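Adenine phosphoribosyltransferase (Leishmania donovani, PDB 1QB7) probably transfers the phosphoribosyl group of 5-phospho-alpha-D-ribose 1-diphosphate to adenine, giving AMP and diphosphate in purine salvage, and works as a homodimer. Local coordinates at residues 99-113 and 123-135. Sequence-based numbering, arbitrary orientation.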
loop_
_atom_site.group_PDB
_atom_site.type_symbol
_atom_site.label_atom_id
_atom_site.label_comp_id
_atom_site.label_asym_id
_atom_site.label_seq_id
_atom_site.Cartn_x
_atom_site.Cartn_y
_atom_site.Cartn_z
ATOM N N LEU A 99 1.389 9.476 -2.770
ATOM C CA LEU A 99 2.323 8.467 -2.281
ATOM C C LEU A 99 3.711 8.999 -1.950
ATOM O O LEU A 99 4.334 9.675 -2.768
ATOM C CB LEU A 99 2.503 7.366 -3.335
ATOM C CG LEU A 99 1.381 6.419 -3.753
ATOM C CD1 LEU A 99 0.216 7.155 -4.381
ATOM C CD2 LEU A 99 1.957 5.429 -4.742
ATOM N N MET A 100 4.194 8.705 -0.749
ATOM C CA MET A 100 5.550 9.099 -0.395
ATOM C C MET A 100 6.378 7.820 -0.512
ATOM O O MET A 100 6.149 6.850 0.212
ATOM C CB MET A 100 5.646 9.679 1.015
ATOM C CG MET A 100 7.047 10.182 1.334
ATOM S SD MET A 100 7.208 10.974 2.935
ATOM C CE MET A 100 7.434 9.554 3.990
ATOM N N ARG A 101 7.299 7.806 -1.467
ATOM C CA ARG A 101 8.133 6.634 -1.701
ATOM C C ARG A 101 9.578 7.033 -1.970
ATOM O O ARG A 101 9.880 8.211 -2.156
ATOM C CB ARG A 101 7.625 5.861 -2.924
ATOM C CG ARG A 101 6.106 5.782 -3.081
ATOM C CD ARG A 101 5.727 4.793 -4.172
ATOM N NE ARG A 101 6.135 3.448 -3.789
ATOM C CZ ARG A 101 5.921 2.350 -4.504
ATOM N NH1 ARG A 101 5.305 2.414 -5.675
ATOM N NH2 ARG A 101 6.342 1.182 -4.044
ATOM N N LYS A 102 10.474 6.047 -1.973
ATOM C CA LYS A 102 11.872 6.303 -2.288
ATOM C C LYS A 102 11.894 6.700 -3.763
ATOM O O LYS A 102 11.001 6.316 -4.521
ATOM C CB LYS A 102 12.729 5.057 -2.055
ATOM C CG LYS A 102 13.009 4.769 -0.590
ATOM C CD LYS A 102 14.027 3.653 -0.421
ATOM C CE LYS A 102 14.236 3.309 1.056
ATOM N NZ LYS A 102 14.660 4.499 1.851
ATOM N N ALA A 103 12.894 7.478 -4.164
ATOM C CA ALA A 103 13.012 7.946 -5.543
ATOM C C ALA A 103 12.930 6.841 -6.591
ATOM O O ALA A 103 12.272 7.008 -7.616
ATOM C CB ALA A 103 14.298 8.757 -5.725
ATOM N N ASP A 104 13.547 5.697 -6.310
ATOM C CA ASP A 104 13.544 4.587 -7.261
ATOM C C ASP A 104 12.222 3.822 -7.384
ATOM O O ASP A 104 12.158 2.785 -8.055
ATOM C CB ASP A 104 14.714 3.629 -6.989
ATOM C CG ASP A 104 14.606 2.912 -5.646
ATOM O OD1 ASP A 104 13.615 3.102 -4.907
ATOM O OD2 ASP A 104 15.533 2.133 -5.334
ATOM N N LYS A 105 11.178 4.341 -6.739
ATOM C CA LYS A 105 9.846 3.740 -6.787
ATOM C C LYS A 105 8.799 4.730 -7.300
ATOM O O LYS A 105 7.702 4.325 -7.681
ATOM C CB LYS A 105 9.418 3.239 -5.399
ATOM C CG LYS A 105 10.204 2.060 -4.873
ATOM C CD LYS A 105 10.070 0.860 -5.786
ATOM C CE LYS A 105 11.004 -0.261 -5.355
ATOM N NZ LYS A 105 10.731 -0.679 -3.951
ATOM N N ASN A 106 9.147 6.018 -7.318
ATOM C CA ASN A 106 8.236 7.082 -7.754
ATOM C C ASN A 106 8.458 7.594 -9.186
ATOM O O ASN A 106 9.597 7.674 -9.656
ATOM C CB ASN A 106 8.303 8.262 -6.770
ATOM C CG ASN A 106 7.098 8.335 -5.848
ATOM O OD1 ASN A 106 6.136 7.586 -6.008
ATOM N ND2 ASN A 106 7.141 9.250 -4.881
ATOM N N ALA A 107 7.365 7.992 -9.844
ATOM C CA ALA A 107 7.400 8.511 -11.216
ATOM C C ALA A 107 7.233 10.039 -11.302
ATOM O O ALA A 107 6.651 10.666 -10.411
ATOM C CB ALA A 107 6.329 7.815 -12.064
ATOM N N GLY A 108 7.738 10.616 -12.395
ATOM C CA GLY A 108 7.663 12.052 -12.627
ATOM C C GLY A 108 8.817 12.836 -12.015
ATOM O O GLY A 108 9.812 12.249 -11.575
ATOM N N LEU A 109 8.733 14.163 -12.067
ATOM C CA LEU A 109 9.754 14.997 -11.446
ATOM C C LEU A 109 9.460 14.870 -9.963
ATOM O O LEU A 109 8.320 15.043 -9.541
ATOM C CB LEU A 109 9.609 16.458 -11.860
ATOM C CG LEU A 109 9.890 16.797 -13.311
ATOM C CD1 LEU A 109 9.795 18.302 -13.479
ATOM C CD2 LEU A 109 11.267 16.292 -13.693
ATOM N N LEU A 110 10.480 14.572 -9.171
ATOM C CA LEU A 110 10.280 14.386 -7.742
ATOM C C LEU A 110 10.953 15.423 -6.868
ATOM O O LEU A 110 11.842 16.150 -7.309
ATOM C CB LEU A 110 10.808 13.014 -7.320
ATOM C CG LEU A 110 10.483 11.769 -8.143
ATOM C CD1 LEU A 110 11.197 10.587 -7.512
ATOM C CD2 LEU A 110 8.976 11.534 -8.212
ATOM N N ILE A 111 10.490 15.489 -5.625
ATOM C CA ILE A 111 11.057 16.363 -4.605
ATOM C C ILE A 111 11.538 15.369 -3.552
ATOM O O ILE A 111 10.763 14.514 -3.131
ATOM C CB ILE A 111 9.990 17.272 -3.931
ATOM C CG1 ILE A 111 9.242 18.100 -4.979
ATOM C CG2 ILE A 111 10.662 18.189 -2.893
ATOM C CD1 ILE A 111 8.133 18.961 -4.403
ATOM N N ARG A 112 12.809 15.442 -3.155
ATOM C CA ARG A 112 13.331 14.521 -2.142
ATOM C C ARG A 112 13.509 15.189 -0.784
ATOM O O ARG A 112 13.802 16.384 -0.705
ATOM C CB ARG A 112 14.653 13.890 -2.590
ATOM C CG ARG A 112 15.832 14.847 -2.637
ATOM C CD ARG A 112 17.141 14.093 -2.823
ATOM N NE ARG A 112 18.299 14.985 -2.821
ATOM C CZ ARG A 112 18.853 15.489 -3.916
ATOM N NH1 ARG A 112 18.364 15.180 -5.112
ATOM N NH2 ARG A 112 19.900 16.296 -3.819
ATOM N N SER A 113 13.327 14.410 0.281
ATOM C CA SER A 113 13.471 14.913 1.643
ATOM C C SER A 113 14.945 15.030 2.040
ATOM O O SER A 113 15.827 14.514 1.357
ATOM C CB SER A 113 12.722 14.018 2.634
ATOM O OG SER A 113 13.291 12.722 2.695
ATOM N N ALA A 123 19.968 3.321 13.091
ATOM C CA ALA A 123 19.711 3.063 11.672
ATOM C C ALA A 123 19.812 4.241 10.704
ATOM O O ALA A 123 19.537 5.392 11.062
ATOM C CB ALA A 123 18.362 2.366 11.505
ATOM N N ALA A 124 20.178 3.918 9.464
ATOM C CA ALA A 124 20.340 4.896 8.388
ATOM C C ALA A 124 19.021 5.541 7.942
ATOM O O ALA A 124 18.032 4.847 7.682
ATOM C CB ALA A 124 21.043 4.245 7.194
ATOM N N PRO A 125 18.997 6.883 7.849
ATOM C CA PRO A 125 17.822 7.659 7.438
ATOM C C PRO A 125 17.454 7.437 5.974
ATOM O O PRO A 125 18.324 7.245 5.127
ATOM C CB PRO A 125 18.264 9.098 7.700
ATOM C CG PRO A 125 19.730 9.041 7.443
ATOM C CD PRO A 125 20.129 7.777 8.151
ATOM N N GLU A 126 16.158 7.463 5.682
ATOM C CA GLU A 126 15.680 7.250 4.321
ATOM C C GLU A 126 15.314 8.546 3.619
ATOM O O GLU A 126 14.624 9.398 4.176
ATOM C CB GLU A 126 14.444 6.353 4.324
ATOM C CG GLU A 126 14.560 5.109 5.178
ATOM C CD GLU A 126 13.256 4.340 5.240
ATOM O OE1 GLU A 126 12.932 3.653 4.249
ATOM O OE2 GLU A 126 12.550 4.428 6.270
ATOM N N VAL A 127 15.812 8.710 2.402
ATOM C CA VAL A 127 15.476 9.878 1.612
ATOM C C VAL A 127 14.168 9.477 0.925
ATOM O O VAL A 127 14.127 8.481 0.201
ATOM C CB VAL A 127 16.559 10.178 0.555
ATOM C CG1 VAL A 127 16.127 11.335 -0.341
ATOM C CG2 VAL A 127 17.877 10.497 1.244
ATOM N N MET A 128 13.092 10.206 1.215
ATOM C CA MET A 128 11.784 9.921 0.630
ATOM C C MET A 128 11.365 11.021 -0.338
ATOM O O MET A 128 11.872 12.140 -0.272
ATOM C CB MET A 128 10.748 9.737 1.738
ATOM C CG MET A 128 11.047 8.563 2.672
ATOM S SD MET A 128 10.951 6.954 1.853
ATOM C CE MET A 128 9.190 6.724 1.808
ATOM N N THR A 129 10.439 10.699 -1.242
ATOM C CA THR A 129 9.983 11.657 -2.248
ATOM C C THR A 129 8.478 11.651 -2.513
ATOM O O THR A 129 7.742 10.770 -2.072
ATOM C CB THR A 129 10.637 11.376 -3.637
ATOM O OG1 THR A 129 10.087 10.172 -4.193
ATOM C CG2 THR A 129 12.146 11.225 -3.526
ATOM N N ILE A 130 8.053 12.676 -3.241
ATOM C CA ILE A 130 6.681 12.834 -3.716
ATOM C C ILE A 130 6.890 13.501 -5.073
ATOM O O ILE A 130 7.920 14.147 -5.299
ATOM C CB ILE A 130 5.774 13.770 -2.842
ATOM C CG1 ILE A 130 6.352 15.183 -2.765
ATOM C CG2 ILE A 130 5.496 13.150 -1.473
ATOM C CD1 ILE A 130 5.410 16.177 -2.138
ATOM N N ARG A 131 5.953 13.309 -5.991
ATOM C CA ARG A 131 6.078 13.924 -7.299
ATOM C C ARG A 131 5.868 15.428 -7.150
ATOM O O ARG A 131 4.989 15.877 -6.417
ATOM C CB ARG A 131 5.050 13.345 -8.277
ATOM C CG ARG A 131 5.285 13.754 -9.733
ATOM C CD ARG A 131 4.125 13.373 -10.649
ATOM N NE ARG A 131 2.919 14.134 -10.338
ATOM C CZ ARG A 131 1.926 13.703 -9.563
ATOM N NH1 ARG A 131 1.966 12.488 -9.017
ATOM N NH2 ARG A 131 0.880 14.487 -9.336
ATOM N N TYR A 132 6.723 16.196 -7.806
ATOM C CA TYR A 132 6.648 17.648 -7.779
ATOM C C TYR A 132 5.274 18.078 -8.283
ATOM O O TYR A 132 4.872 17.699 -9.376
ATOM C CB TYR A 132 7.734 18.214 -8.699
ATOM C CG TYR A 132 7.815 19.717 -8.732
ATOM C CD1 TYR A 132 7.043 20.457 -9.627
ATOM C CD2 TYR A 132 8.682 20.401 -7.884
ATOM C CE1 TYR A 132 7.135 21.844 -9.676
ATOM C CE2 TYR A 132 8.785 21.784 -7.926
ATOM C CZ TYR A 132 8.012 22.502 -8.822
ATOM O OH TYR A 132 8.132 23.875 -8.879
ATOM N N GLY A 133 4.544 18.831 -7.468
ATOM C CA GLY A 133 3.233 19.303 -7.881
ATOM C C GLY A 133 2.058 18.436 -7.473
ATOM O O GLY A 133 0.919 18.769 -7.787
ATOM N N SER A 134 2.327 17.310 -6.815
ATOM C CA SER A 134 1.255 16.426 -6.368
ATOM C C SER A 134 0.462 17.140 -5.268
ATOM O O SER A 134 -0.701 16.827 -5.021
ATOM C CB SER A 134 1.815 15.088 -5.868
ATOM O OG SER A 134 2.784 15.277 -4.855
ATOM N N ILE A 135 1.129 18.063 -4.580
ATOM C CA ILE A 135 0.507 18.875 -3.546
ATOM C C ILE A 135 0.901 20.301 -3.875
ATOM O O ILE A 135 2.073 20.595 -4.107
ATOM C CB ILE A 135 0.980 18.522 -2.102
ATOM C CG1 ILE A 135 0.818 17.029 -1.824
ATOM C CG2 ILE A 135 0.283 19.376 -1.089
ATOM C CD1 ILE A 135 1.538 16.570 -0.577
HETATM O O HOH W 1 4.155 11.260 -5.063
HETATM O O HOH W 2 17.259 6.541 1.135
HETATM O O HOH W 3 14.902 8.450 -2.349
HETATM O O HOH W 4 3.895 10.396 -9.352
#
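Backbone bonds tie M128-Y132 to both arms of the 99-113 loop. Strands 110-112 and 129-131 run antiparallel (157°), with I111 and I130 as the hydrogen-bonded pair: I111 N reaches I130 O at 2.9 Å, and I130 N returns a longer bond, 3.3 Å, to I111 O. Y132 N to L109 O and S113 N to M128 O continue the ladder at its two ends. On the other flank, R101 and T129 form a single antiparallel bridge, beyond which water 1 links L99 O to R131 N.

Polar side chains reinforce this pairing. T129 turns OG1 between its own N and carbonyl carbon (chi1 71°), which lets T129 OG1 donate to R101 O over 2.8 Å. T129 N approaches that oxygen from the opposite face of its plane, so one residue grips the carbonyl twice. T129 OG1 in turn accepts from N106 ND2 at 3.2 Å, linking the loop back to the strand. S113 OG accepts from M128 N (2.9 Å) and is also hydrogen-bonded to S156 OG of helix 152-163. Nearer the magnesium site, K102 NZ meets the anti lone pair of E126 OE1 in a salt bridge of 3.1 Å; E126 also touches the metal ligand T153.

Toward helix 152-163, M100 and I111 both pack on L160. M100 and M128 cross at about a right angle, M100 CG lying 3.7 Å from M128 CB. I111 lays CG1 obliquely against Y132 CD2, 3.7 Å away.

The antiparallel pair is consistent with the base of the flexible loop of type I phosphoribosyltransferases. Strand 110-112 also pairs in parallel with a strand of the second subunit, and R131 salt-bridges E49 there. The R101 carbonyl, gripped twice by T129, and the two-partner hydroxyls of T129 and S113 thus hold the loop's base, joining core sheet, dimer interface and the approach to the metal.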